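Local coordinates for short chain dehydrogenase (PDB 3UCX), which probably acts as an oxidoreductase of the short-chain dehydrogenase family, with a Rossmann-type fold and a natural substrate that is not established, at residues A[21-26]-A[233-238]; A[17-22]-A[38-43]; A[30-35]-A[58-63]; A[224-229]-A[257-262]; A[118-123]-A[161-166]. All blocks are in the same frame, centred on the assembly; numbering follows the deposited sequence.

Contact 1 (A[21-26]-A[233-238]); sequences PALGTT and DEVASA
Thr26 and Asp233 bring the two backbones nearest, with 6.6 Å between Thr26 CA and Asp233 CA. Both residues are helical. The 21-26 segment enters its helix at Ala22, the N-cap position, and the first turn closes with a bond of 3.2 Å from Thr26 N to Ala22 O. The 233-238 segment is helical throughout.

The contact across the segments is made by side chains, without a hydrogen bond. Leu23 carries one half of it. Its CG lies opposite the backbone N (chi1 179°), which sends both methyls across the gap. CD2 lies 3.9 Å from Val235 CG1, and the two side chains cross at about a right angle. CD1 rests over the start of the next residue, 3.9 Å from Ala236 N.

Thr26 carries the other half, and its two branches do different work. CG2 faces the second helix and packs 3.9 Å from Ala236 CB. The same methyl lies 3.4 Å from Asp233 OD1, so a carboxylate borders the apolar patch. OG1 is turned back beside the backbone N and is hydrogen-bonded to Glu232. Asp233 OD1 is held by salt bridges to Arg29 and Arg30, which probably keep the carboxylate charged.

The contact joins the N-terminal end of helix 23-33 to helix 232-243. Leu23 also touches Asn95 and Ile193 in loops. Val235 reaches Ile193 as well, and it packs on Val257 of the last strand, 254-257. Ala238 adds contacts to Leu255 and Val257 of that strand.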
# COMPACT_ATOMS: atom_id res chain seq x y z
N PRO A 21 31.76 -4.53 -3.26
CA PRO A 21 32.53 -4.86 -2.07
C PRO A 21 31.67 -5.11 -0.81
O PRO A 21 32.14 -5.69 0.16
CB PRO A 21 33.40 -3.61 -1.88
CG PRO A 21 32.54 -2.50 -2.40
CD PRO A 21 31.82 -3.09 -3.57
N ALA A 22 30.41 -4.67 -0.85
CA ALA A 22 29.52 -4.72 0.31
C ALA A 22 28.57 -5.91 0.19
O ALA A 22 29.00 -7.07 0.23
CB ALA A 22 28.75 -3.41 0.46
N LEU A 23 27.28 -5.64 0.01
CA LEU A 23 26.28 -6.72 0.04
C LEU A 23 26.62 -7.84 -0.95
O LEU A 23 26.48 -9.03 -0.62
CB LEU A 23 24.89 -6.16 -0.27
CG LEU A 23 23.77 -7.20 -0.29
CD1 LEU A 23 23.59 -7.92 1.05
CD2 LEU A 23 22.47 -6.53 -0.74
N GLY A 24 27.06 -7.47 -2.14
CA GLY A 24 27.41 -8.46 -3.17
C GLY A 24 28.42 -9.50 -2.74
O GLY A 24 28.28 -10.70 -3.02
N THR A 25 29.47 -9.05 -2.06
CA THR A 25 30.51 -9.94 -1.58
C THR A 25 29.96 -10.83 -0.46
O THR A 25 30.16 -12.05 -0.45
CB THR A 25 31.76 -9.15 -1.14
OG1 THR A 25 32.29 -8.42 -2.26
CG2 THR A 25 32.84 -10.07 -0.59
N THR A 26 29.25 -10.22 0.49
CA THR A 26 28.62 -10.99 1.56
C THR A 26 27.67 -12.05 1.00
O THR A 26 27.67 -13.19 1.43
CB THR A 26 27.85 -10.08 2.52
OG1 THR A 26 28.78 -9.25 3.22
CG2 THR A 26 27.06 -10.91 3.55
N ASP A 233 24.96 -9.23 6.46
CA ASP A 233 24.47 -10.59 6.67
C ASP A 233 22.95 -10.65 6.80
O ASP A 233 22.33 -11.59 6.32
CB ASP A 233 25.14 -11.27 7.88
CG ASP A 233 26.46 -11.96 7.51
OD1 ASP A 233 26.56 -12.64 6.46
OD2 ASP A 233 27.41 -11.83 8.29
N GLU A 234 22.33 -9.68 7.47
CA GLU A 234 20.88 -9.74 7.68
C GLU A 234 20.13 -9.55 6.37
O GLU A 234 19.09 -10.17 6.14
CB GLU A 234 20.42 -8.70 8.74
CG GLU A 234 20.74 -9.17 10.16
CD GLU A 234 20.57 -8.09 11.24
OE1 GLU A 234 20.75 -6.90 10.93
OE2 GLU A 234 20.26 -8.45 12.39
N VAL A 235 20.66 -8.70 5.50
CA VAL A 235 20.02 -8.48 4.20
C VAL A 235 20.26 -9.72 3.33
O VAL A 235 19.33 -10.23 2.66
CB VAL A 235 20.53 -7.20 3.52
CG1 VAL A 235 19.91 -7.05 2.10
CG2 VAL A 235 20.23 -5.99 4.41
N ALA A 236 21.49 -10.24 3.36
CA ALA A 236 21.81 -11.48 2.68
C ALA A 236 20.91 -12.65 3.09
O ALA A 236 20.47 -13.46 2.24
CB ALA A 236 23.29 -11.84 2.89
N SER A 237 20.66 -12.79 4.40
CA SER A 237 19.76 -13.85 4.87
C SER A 237 18.36 -13.79 4.21
O SER A 237 17.78 -14.82 3.87
CB SER A 237 19.59 -13.78 6.38
OG SER A 237 20.80 -14.13 7.05
N ALA A 238 17.81 -12.59 4.10
CA ALA A 238 16.51 -12.38 3.45
C ALA A 238 16.55 -12.81 1.97
O ALA A 238 15.62 -13.44 1.48
CB ALA A 238 16.10 -10.92 3.55

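Contact 2 (A[17-22]-A[38-43]); sequences SGVGPA and LVLAAR
Val19 and Leu40 meet through one methyl each, and their first torsions set this up. Val19 has CG1 opposite the backbone N (chi1 -179°), which places CG2 beside that N and over the strand. Leu40 has CG beside its own backbone N (chi1 -52°), and its CD2 comes within 4.2 Å of Val19 CG2. The two side chains approach at a slant. Val19 CG2 also lies 3.8 Å from Ala41 O.

Ala41 O is the polar centre of the contact. Gly18 N donates to it at 3.0 Å, with an N-H...O angle of 142°. The donor stands out of the carbonyl plane. Val19 N adds a weak bond of 3.5 Å to Ala41 O. A water that is hydrogen-bonded to Ser17 OG also gives Ala41 O a weak bond. The positive phi of Gly18 turns the chain so that two successive N-H groups can point at one oxygen. Further along, Ala42 CB touches Val19 O at 3.9 Å.

Ser17 and Ala41 form a parallel bridge where the first segment leaves the sheet. The sequence from Ser17 to Gly24 follows the TGxxxGxG pattern of the family's glycine-rich loop, with Ser17 in the first place and Ala22 in the place of the middle glycine. This loop binds the nucleotide cofactor in relatives and probably does so here.

Strand 13-17 lies between 37-42 and 91-94, and Gly18 O is bonded to Asn95. Leu48 of helix 45-57 covers Val19, Leu40 and Ala42. Helix 72-85 packs on Ala41 through Leu78.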
# COMPACT_ATOMS: atom_id res chain seq x y z
N SER A 17 24.45 -10.70 -10.26
CA SER A 17 24.86 -9.56 -11.06
C SER A 17 25.02 -8.34 -10.14
O SER A 17 24.21 -8.11 -9.26
CB SER A 17 23.84 -9.28 -12.17
OG SER A 17 23.97 -7.95 -12.67
N GLY A 18 26.06 -7.56 -10.37
CA GLY A 18 26.28 -6.35 -9.59
C GLY A 18 26.96 -6.66 -8.29
O GLY A 18 26.54 -6.20 -7.23
N VAL A 19 28.03 -7.43 -8.37
CA VAL A 19 28.82 -7.81 -7.22
C VAL A 19 29.77 -6.68 -6.87
O VAL A 19 30.72 -6.39 -7.62
CB VAL A 19 29.62 -9.11 -7.49
CG1 VAL A 19 30.43 -9.52 -6.27
CG2 VAL A 19 28.69 -10.23 -7.91
N GLY A 20 29.53 -6.03 -5.73
CA GLY A 20 30.42 -4.99 -5.24
C GLY A 20 31.07 -5.44 -3.95
O GLY A 20 30.94 -6.60 -3.57
N PRO A 21 31.76 -4.53 -3.26
CA PRO A 21 32.53 -4.86 -2.07
C PRO A 21 31.67 -5.11 -0.81
O PRO A 21 32.14 -5.69 0.16
CB PRO A 21 33.40 -3.61 -1.88
CG PRO A 21 32.54 -2.50 -2.40
CD PRO A 21 31.82 -3.09 -3.57
N ALA A 22 30.41 -4.67 -0.85
CA ALA A 22 29.52 -4.72 0.31
C ALA A 22 28.57 -5.91 0.19
O ALA A 22 29.00 -7.07 0.23
CB ALA A 22 28.75 -3.41 0.46
N LEU A 38 28.63 -20.49 -7.80
CA LEU A 38 28.34 -19.12 -8.18
C LEU A 38 28.76 -18.77 -9.59
O LEU A 38 29.78 -19.24 -10.08
CB LEU A 38 29.06 -18.15 -7.23
CG LEU A 38 28.44 -17.84 -5.87
CD1 LEU A 38 27.23 -16.93 -6.03
CD2 LEU A 38 28.09 -19.09 -5.10
N VAL A 39 27.99 -17.87 -10.18
CA VAL A 39 28.41 -17.04 -11.30
C VAL A 39 28.43 -15.61 -10.79
O VAL A 39 27.42 -15.12 -10.27
CB VAL A 39 27.43 -17.14 -12.49
CG1 VAL A 39 27.87 -16.19 -13.60
CG2 VAL A 39 27.34 -18.58 -12.97
N LEU A 40 29.58 -14.96 -10.92
CA LEU A 40 29.74 -13.58 -10.50
C LEU A 40 29.90 -12.67 -11.71
O LEU A 40 30.81 -12.85 -12.55
CB LEU A 40 30.95 -13.46 -9.55
CG LEU A 40 30.98 -14.42 -8.36
CD1 LEU A 40 32.32 -14.36 -7.62
CD2 LEU A 40 29.80 -14.20 -7.42
N ALA A 41 29.03 -11.68 -11.81
CA ALA A 41 29.01 -10.76 -12.94
C ALA A 41 29.12 -9.31 -12.42
O ALA A 41 28.44 -8.93 -11.48
CB ALA A 41 27.76 -10.96 -13.78
N ALA A 42 30.03 -8.55 -13.02
CA ALA A 42 30.20 -7.13 -12.74
C ALA A 42 30.99 -6.57 -13.91
O ALA A 42 31.54 -7.34 -14.69
CB ALA A 42 30.96 -6.93 -11.43
N ARG A 43 31.03 -5.24 -14.06
CA ARG A 43 31.79 -4.62 -15.17
C ARG A 43 33.28 -4.80 -14.90
O ARG A 43 34.02 -5.29 -15.76
CB ARG A 43 31.43 -3.14 -15.35
O HOH W 1 26.68 -7.00 -13.41

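Contact 3 (A[30-35]-A[58-63]); sequences RCAEQG and TGRRAL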
# COMPACT_ATOMS: atom_id res chain seq x y z
N ARG A 30 27.86 -16.03 1.44
CA ARG A 30 26.78 -16.72 2.11
C ARG A 30 26.14 -17.81 1.23
O ARG A 30 25.81 -18.86 1.74
CB ARG A 30 25.73 -15.74 2.64
CG ARG A 30 26.23 -14.89 3.81
CD ARG A 30 26.20 -15.63 5.14
NE ARG A 30 24.85 -16.11 5.46
CZ ARG A 30 23.85 -15.32 5.83
NH1 ARG A 30 24.04 -14.02 5.98
NH2 ARG A 30 22.65 -15.84 6.06
N CYS A 31 25.95 -17.56 -0.06
CA CYS A 31 25.36 -18.57 -0.96
C CYS A 31 26.24 -19.81 -1.01
O CYS A 31 25.73 -20.93 -0.92
CB CYS A 31 25.15 -18.02 -2.36
SG CYS A 31 23.80 -16.83 -2.48
N ALA A 32 27.54 -19.59 -1.12
CA ALA A 32 28.53 -20.67 -1.17
C ALA A 32 28.52 -21.49 0.12
O ALA A 32 28.49 -22.70 0.08
CB ALA A 32 29.92 -20.11 -1.47
N GLU A 33 28.47 -20.81 1.27
CA GLU A 33 28.35 -21.48 2.58
C GLU A 33 27.12 -22.35 2.66
O GLU A 33 27.15 -23.36 3.34
CB GLU A 33 28.28 -20.46 3.71
CG GLU A 33 29.60 -19.77 4.03
CD GLU A 33 29.46 -18.63 5.02
OE1 GLU A 33 28.34 -18.35 5.50
OE2 GLU A 33 30.48 -17.97 5.30
N GLN A 34 26.05 -21.96 1.96
CA GLN A 34 24.81 -22.73 1.90
C GLN A 34 24.77 -23.76 0.77
O GLN A 34 23.72 -24.36 0.49
CB GLN A 34 23.62 -21.76 1.80
CG GLN A 34 23.46 -20.88 3.03
CD GLN A 34 23.23 -21.70 4.26
OE1 GLN A 34 22.45 -22.65 4.23
NE2 GLN A 34 23.95 -21.39 5.35
N GLY A 35 25.91 -23.98 0.12
CA GLY A 35 26.09 -25.09 -0.81
C GLY A 35 25.97 -24.75 -2.29
O GLY A 35 26.01 -25.66 -3.13
N THR A 58 35.20 -21.83 0.55
CA THR A 58 34.17 -22.71 1.12
C THR A 58 34.19 -24.09 0.47
O THR A 58 33.53 -25.00 0.94
CB THR A 58 32.73 -22.16 0.96
OG1 THR A 58 32.31 -22.34 -0.40
CG2 THR A 58 32.65 -20.69 1.35
N GLY A 59 34.93 -24.25 -0.63
CA GLY A 59 34.99 -25.51 -1.34
C GLY A 59 34.07 -25.56 -2.55
O GLY A 59 34.03 -26.58 -3.25
N ARG A 60 33.35 -24.47 -2.81
CA ARG A 60 32.45 -24.40 -3.97
C ARG A 60 33.15 -23.76 -5.16
O ARG A 60 34.31 -23.36 -5.07
CB ARG A 60 31.19 -23.59 -3.62
CG ARG A 60 30.41 -24.11 -2.43
CD ARG A 60 30.06 -25.58 -2.51
NE ARG A 60 29.38 -25.98 -3.74
CZ ARG A 60 28.69 -27.11 -3.89
NH1 ARG A 60 28.58 -27.98 -2.89
NH2 ARG A 60 28.09 -27.39 -5.05
N ARG A 61 32.45 -23.64 -6.29
CA ARG A 61 33.04 -23.06 -7.48
C ARG A 61 32.50 -21.67 -7.77
O ARG A 61 31.34 -21.35 -7.44
CB ARG A 61 32.81 -23.98 -8.68
CG ARG A 61 33.67 -25.24 -8.63
CD ARG A 61 33.26 -26.21 -9.71
NE ARG A 61 31.86 -26.62 -9.54
CZ ARG A 61 31.10 -27.17 -10.49
NH1 ARG A 61 31.60 -27.41 -11.70
NH2 ARG A 61 29.84 -27.49 -10.22
N ALA A 62 33.34 -20.85 -8.37
CA ALA A 62 32.94 -19.51 -8.79
C ALA A 62 33.38 -19.26 -10.24
O ALA A 62 34.56 -19.43 -10.56
CB ALA A 62 33.52 -18.46 -7.86
N LEU A 63 32.44 -18.89 -11.11
CA LEU A 63 32.76 -18.41 -12.45
C LEU A 63 32.64 -16.89 -12.45
O LEU A 63 31.55 -16.35 -12.17
CB LEU A 63 31.77 -18.99 -13.46
CG LEU A 63 31.93 -18.63 -14.93
CD1 LEU A 63 33.13 -19.36 -15.53
CD2 LEU A 63 30.64 -18.96 -15.70
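Gly35 O sits over the flat face of the Arg60 guanidinium, 3.1 Å above its plane and over its centre. Arg60 CZ is the nearest atom to it. NE, NH1 and NH2 of Arg60 all come close to this oxygen, but none is aimed to bond with it. The carbonyl dipole meets the cationic group from above, which is probably favourable. Arg60 NH2 makes salt bridges to Asp37 and Asp11. The arginine chain reaches this place by bending at both chi2 and chi3. Its CG passes 3.5 Å from Ala32 O on the way.

Thr58 makes the rest of the contact. Its OG1 lies 3.4 Å from Ala32 CB, and this oxygen is bonded back to Val55 O. It also accepts a weak bond of 3.4 Å from Arg60 N. The methyl CG2 of Thr58 also meets Ala32 CB, at 4.0 Å. It touches the stem of Glu33 too, with 4.2 Å from Thr58 CG2 to Glu33 CG. The Glu33 carboxylate pairs with Arg29.

Each segment holds the glycine that closes a helix: Gly35 for helix 23-33 and Gly59 for helix 45-57. Gly35 and Gly59 have positive phi, 100° and 98°, and each is the C-prime residue of a Schellman motif. In the first, Gly35 N bonds to Ala32 O at 2.9 Å. Two helices on one side of the parallel sheet thus finish side by side, each just before its strand, as is usual in the beta-alpha-beta units of a Rossmann fold.

Contact 4 (A[224-229]-A[257-262]); sequences SDLKRL and VNCGEY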
# COMPACT_ATOMS: atom_id res chain seq x y z
N SER A 224 14.12 3.53 12.81
CA SER A 224 13.86 2.08 12.89
C SER A 224 13.23 1.73 14.23
O SER A 224 13.35 2.50 15.20
CB SER A 224 15.14 1.26 12.69
OG SER A 224 16.02 1.35 13.81
N ASP A 225 12.56 0.58 14.29
CA ASP A 225 12.00 0.09 15.55
C ASP A 225 13.08 -0.41 16.51
O ASP A 225 12.95 -0.30 17.73
CB ASP A 225 11.03 -1.07 15.30
CG ASP A 225 9.81 -0.66 14.49
OD1 ASP A 225 9.39 0.53 14.50
OD2 ASP A 225 9.26 -1.57 13.85
N LEU A 226 14.10 -1.03 15.95
CA LEU A 226 15.13 -1.72 16.72
C LEU A 226 16.31 -0.83 17.10
O LEU A 226 17.16 -1.21 17.91
CB LEU A 226 15.60 -2.95 15.95
CG LEU A 226 14.51 -4.01 15.72
CD1 LEU A 226 14.99 -5.01 14.67
CD2 LEU A 226 14.09 -4.74 16.98
N LYS A 227 16.35 0.36 16.52
CA LYS A 227 17.41 1.35 16.73
C LYS A 227 18.76 0.79 16.35
O LYS A 227 19.77 1.04 17.02
CB LYS A 227 17.40 1.85 18.17
CG LYS A 227 16.03 2.27 18.65
CD LYS A 227 15.45 3.38 17.80
CE LYS A 227 14.00 3.59 18.18
NZ LYS A 227 13.32 4.56 17.29
N ARG A 228 18.77 0.02 15.27
CA ARG A 228 20.01 -0.46 14.65
C ARG A 228 19.76 -0.58 13.15
O ARG A 228 18.62 -0.72 12.72
CB ARG A 228 20.46 -1.81 15.20
CG ARG A 228 19.42 -2.91 15.27
CD ARG A 228 19.99 -4.17 15.92
NE ARG A 228 18.96 -5.21 16.19
CZ ARG A 228 18.60 -6.18 15.33
NH1 ARG A 228 19.14 -6.24 14.13
NH2 ARG A 228 17.70 -7.09 15.68
N LEU A 229 20.83 -0.48 12.38
CA LEU A 229 20.74 -0.69 10.94
C LEU A 229 20.90 -2.19 10.68
O LEU A 229 21.66 -2.87 11.38
CB LEU A 229 21.86 0.09 10.24
CG LEU A 229 21.84 1.61 10.34
CD1 LEU A 229 23.00 2.19 9.55
CD2 LEU A 229 20.51 2.18 9.83
N VAL A 257 13.87 -5.13 4.56
CA VAL A 257 14.84 -5.46 5.60
C VAL A 257 15.39 -4.11 6.07
O VAL A 257 16.33 -3.57 5.50
CB VAL A 257 15.96 -6.39 5.10
CG1 VAL A 257 16.88 -6.81 6.25
CG2 VAL A 257 15.40 -7.63 4.40
N ASN A 258 14.76 -3.57 7.10
CA ASN A 258 15.01 -2.22 7.52
C ASN A 258 14.84 -1.96 9.00
O ASN A 258 14.74 -0.80 9.42
CB ASN A 258 14.12 -1.25 6.70
CG ASN A 258 12.64 -1.48 6.90
OD1 ASN A 258 12.20 -2.00 7.93
ND2 ASN A 258 11.83 -1.06 5.91
N CYS A 259 14.81 -3.03 9.78
CA CYS A 259 14.68 -2.94 11.23
C CYS A 259 13.43 -2.18 11.66
O CYS A 259 13.36 -1.67 12.78
CB CYS A 259 15.98 -2.41 11.87
SG CYS A 259 17.29 -3.62 11.64
N GLY A 260 12.43 -2.16 10.77
CA GLY A 260 11.13 -1.60 11.09
C GLY A 260 10.87 -0.16 10.66
O GLY A 260 9.79 0.34 10.89
N GLU A 261 11.82 0.50 10.00
CA GLU A 261 11.66 1.92 9.67
C GLU A 261 10.41 2.21 8.84
O GLU A 261 9.67 3.18 9.11
CB GLU A 261 12.92 2.49 9.01
CG GLU A 261 12.84 4.01 8.91
CD GLU A 261 14.14 4.70 8.55
OE1 GLU A 261 15.15 4.06 8.30
OE2 GLU A 261 14.11 5.93 8.46
N TYR A 262 10.17 1.36 7.84
CA TYR A 262 8.94 1.38 7.05
C TYR A 262 8.33 -0.01 7.04
O TYR A 262 9.03 -1.02 6.95
CB TYR A 262 9.18 1.88 5.62
CG TYR A 262 9.67 3.31 5.61
CD1 TYR A 262 8.77 4.38 5.63
CD2 TYR A 262 11.03 3.59 5.61
CE1 TYR A 262 9.25 5.69 5.64
CE2 TYR A 262 11.50 4.89 5.62
CZ TYR A 262 10.62 5.93 5.64
OH TYR A 262 11.12 7.22 5.63
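Cys259 O takes the backbone bonds that join the segments, with the N-H groups of Asp225 and Leu226. Asp225 N is the stronger donor, at 2.8 Å, although the bond is bent to 132° at the hydrogen. Leu226 N adds a weak bond at 3.3 Å to the same Cys259 O.

Bonds inside each segment shape the two loops. Lys227 folds back so that NZ meets Ser224 O at 2.9 Å, nearly in line with the carbonyl. Asn258 OD1 accepts from Gly260 N in an Asx turn. A type I' beta turn runs from Asn258 to Glu261, and its central residues, Cys259 and Gly260, have positive phi.

This turn follows strand 254-257, the last of the parallel Rossmann-type sheet, and the facing loop connects helices 213-221 and 232-243. Both loops reach the second subunit.

Packing centres on Cys259. Its CB lies 3.2 Å from Arg228 O and 3.9 Å from Leu226 CD1. Its SG sits beside the carbonyl carbon of Leu229 and meets the Arg228 guanidinium obliquely. Leu226 CD1 lies 3.6 Å above one face of that guanidinium, off its centre. The CB of Ser224 rests 3.4 Å from Cys259 O.

Charged groups add a further layer, with Asp225 buried and Arg228 nearer the edge. The Asp225 carboxylate lies against the backbone of Gly260, with OD2 3.3 Å from Gly260 CA. Its OD1 pairs with Lys263 and also bonds Thr176 of the second subunit. Arg228 has a salt bridge to Glu234 and a hydrogen bond to Ser248 O of the second subunit.

Contact 5 (A[118-123]-A[161-166]); sequences ELTVFG and KMAKSA
Thr120 and Val121 each turn one methyl, CG2, toward the 161-166 helix. The two helical segments run nearly parallel, 9° apart, and their axes come within 8.7 Å. The small side chains of Ala163 and Ala166 are consistent with this spacing.

Thr120 has CG2 opposite its backbone N and OG1 beside it (chi1 -67°). The methyl therefore crosses the gap and lies between two neighbours. It is 3.9 Å from Ala163 O and 4.1 Å from Lys164 NZ. The lysine comes round from the side. Its chain bends at chi2 and chi4, and the two side chains cross at about a right angle. A water bonded to Thr120 OG1 at 3.0 Å also accepts a weak bond of 3.4 Å from Lys164 NZ. The threonine thus offers an apolar branch to the helix and a polar branch to the water.

Val121 works with its CG2 branch alone. That methyl is 3.4 Å from Ala163 O and 3.9 Å from Ala166 CB. It sits against the helix backbone, between these two atoms. In the first segment a wider pi-type turn is closed by Gly123 N to Glu118 O.

Phe122 meets Phe110 of the third subunit with steeply inclined rings, and Val121 packs on Met162 of that subunit. Lys161 probably corresponds to the lysine of the family's YxxxK motif. Helices 110-130 and 158-179, joined by their counterparts in the third subunit, form the four-helix interface well known in oligomeric short-chain dehydrogenases.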
# COMPACT_ATOMS: atom_id res chain seq x y z
N GLU A 118 18.50 2.57 -17.21
CA GLU A 118 19.22 1.61 -18.04
C GLU A 118 19.88 0.49 -17.25
O GLU A 118 19.79 -0.68 -17.64
CB GLU A 118 20.24 2.31 -18.94
CG GLU A 118 20.61 1.51 -20.15
CD GLU A 118 19.47 1.28 -21.14
OE1 GLU A 118 18.58 2.14 -21.34
OE2 GLU A 118 19.48 0.21 -21.77
N LEU A 119 20.54 0.84 -16.15
CA LEU A 119 21.24 -0.12 -15.34
C LEU A 119 20.28 -0.88 -14.42
O LEU A 119 20.24 -2.10 -14.44
CB LEU A 119 22.33 0.57 -14.52
CG LEU A 119 23.25 -0.38 -13.74
CD1 LEU A 119 23.87 -1.42 -14.66
CD2 LEU A 119 24.32 0.43 -13.00
N THR A 120 19.51 -0.14 -13.64
CA THR A 120 18.66 -0.69 -12.58
C THR A 120 17.45 -1.47 -13.10
O THR A 120 17.02 -2.48 -12.51
CB THR A 120 18.17 0.45 -11.68
OG1 THR A 120 19.30 0.99 -10.98
CG2 THR A 120 17.09 -0.00 -10.66
N VAL A 121 16.88 -1.00 -14.20
CA VAL A 121 15.66 -1.60 -14.73
C VAL A 121 15.99 -2.49 -15.94
O VAL A 121 15.78 -3.71 -15.91
CB VAL A 121 14.62 -0.53 -15.11
CG1 VAL A 121 13.34 -1.20 -15.61
CG2 VAL A 121 14.31 0.39 -13.91
N PHE A 122 16.48 -1.88 -17.00
CA PHE A 122 16.68 -2.64 -18.24
C PHE A 122 17.78 -3.66 -18.14
O PHE A 122 17.67 -4.74 -18.73
CB PHE A 122 16.85 -1.72 -19.45
CG PHE A 122 15.65 -0.85 -19.71
CD1 PHE A 122 14.36 -1.37 -19.68
CD2 PHE A 122 15.80 0.49 -20.00
CE1 PHE A 122 13.25 -0.56 -19.90
CE2 PHE A 122 14.69 1.31 -20.24
CZ PHE A 122 13.42 0.79 -20.20
N GLY A 123 18.83 -3.34 -17.38
CA GLY A 123 19.89 -4.31 -17.09
C GLY A 123 19.38 -5.55 -16.39
O GLY A 123 19.69 -6.68 -16.80
N LYS A 161 14.42 6.73 -6.21
CA LYS A 161 13.06 6.21 -6.05
C LYS A 161 12.38 5.89 -7.40
O LYS A 161 11.67 4.88 -7.53
CB LYS A 161 12.19 7.18 -5.24
CG LYS A 161 10.75 6.73 -4.97
CD LYS A 161 9.96 7.88 -4.37
CE LYS A 161 8.48 7.64 -4.08
NZ LYS A 161 8.35 6.50 -3.17
N MET A 162 12.59 6.75 -8.39
CA MET A 162 11.96 6.55 -9.70
C MET A 162 12.43 5.24 -10.34
O MET A 162 11.61 4.43 -10.77
CB MET A 162 12.25 7.70 -10.66
CG MET A 162 11.84 7.42 -12.12
SD MET A 162 12.59 8.59 -13.27
CE MET A 162 11.73 10.06 -12.73
N ALA A 163 13.74 5.04 -10.38
CA ALA A 163 14.32 3.84 -11.00
C ALA A 163 13.94 2.59 -10.22
O ALA A 163 13.56 1.55 -10.79
CB ALA A 163 15.83 3.99 -11.08
N LYS A 164 14.07 2.68 -8.90
CA LYS A 164 13.72 1.54 -8.05
C LYS A 164 12.24 1.18 -8.12
O LYS A 164 11.88 -0.01 -8.06
CB LYS A 164 14.19 1.79 -6.63
CG LYS A 164 15.72 1.72 -6.51
CD LYS A 164 16.20 0.28 -6.53
CE LYS A 164 17.56 0.06 -5.89
NZ LYS A 164 18.63 0.09 -6.90
N SER A 165 11.39 2.18 -8.24
CA SER A 165 9.95 1.98 -8.37
C SER A 165 9.60 1.33 -9.70
O SER A 165 8.76 0.43 -9.75
CB SER A 165 9.22 3.30 -8.23
OG SER A 165 9.36 3.77 -6.87
N ALA A 166 10.24 1.77 -10.76
CA ALA A 166 10.06 1.14 -12.07
C ALA A 166 10.51 -0.34 -11.98
O ALA A 166 9.83 -1.25 -12.50
CB ALA A 166 10.84 1.89 -13.16
O HOH W 2 18.59 2.95 -8.82

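Overall arrangement
Contacts 1, 2, 4 and 5 are buried, while contact 3 lies at the surface, about 17 Å from the chain centre to its own centre. Contacts 1 and 3 share helix 23-33, one using its start and the other its end. Contacts 1 and 2 both draw on the glycine-rich loop. Contacts 2 and 3 meet in the sheet, where Leu40 N bonds to Leu63 O. Contacts 1 and 5 join helices through methyl groups, without direct hydrogen bonds. Contacts 2 and 4 rely on carbonyls that each receive one firm and one weak backbone bond. Contact 3 sets a carbonyl against a cation. Contacts 4 and 5 face different subunits, the second and the third.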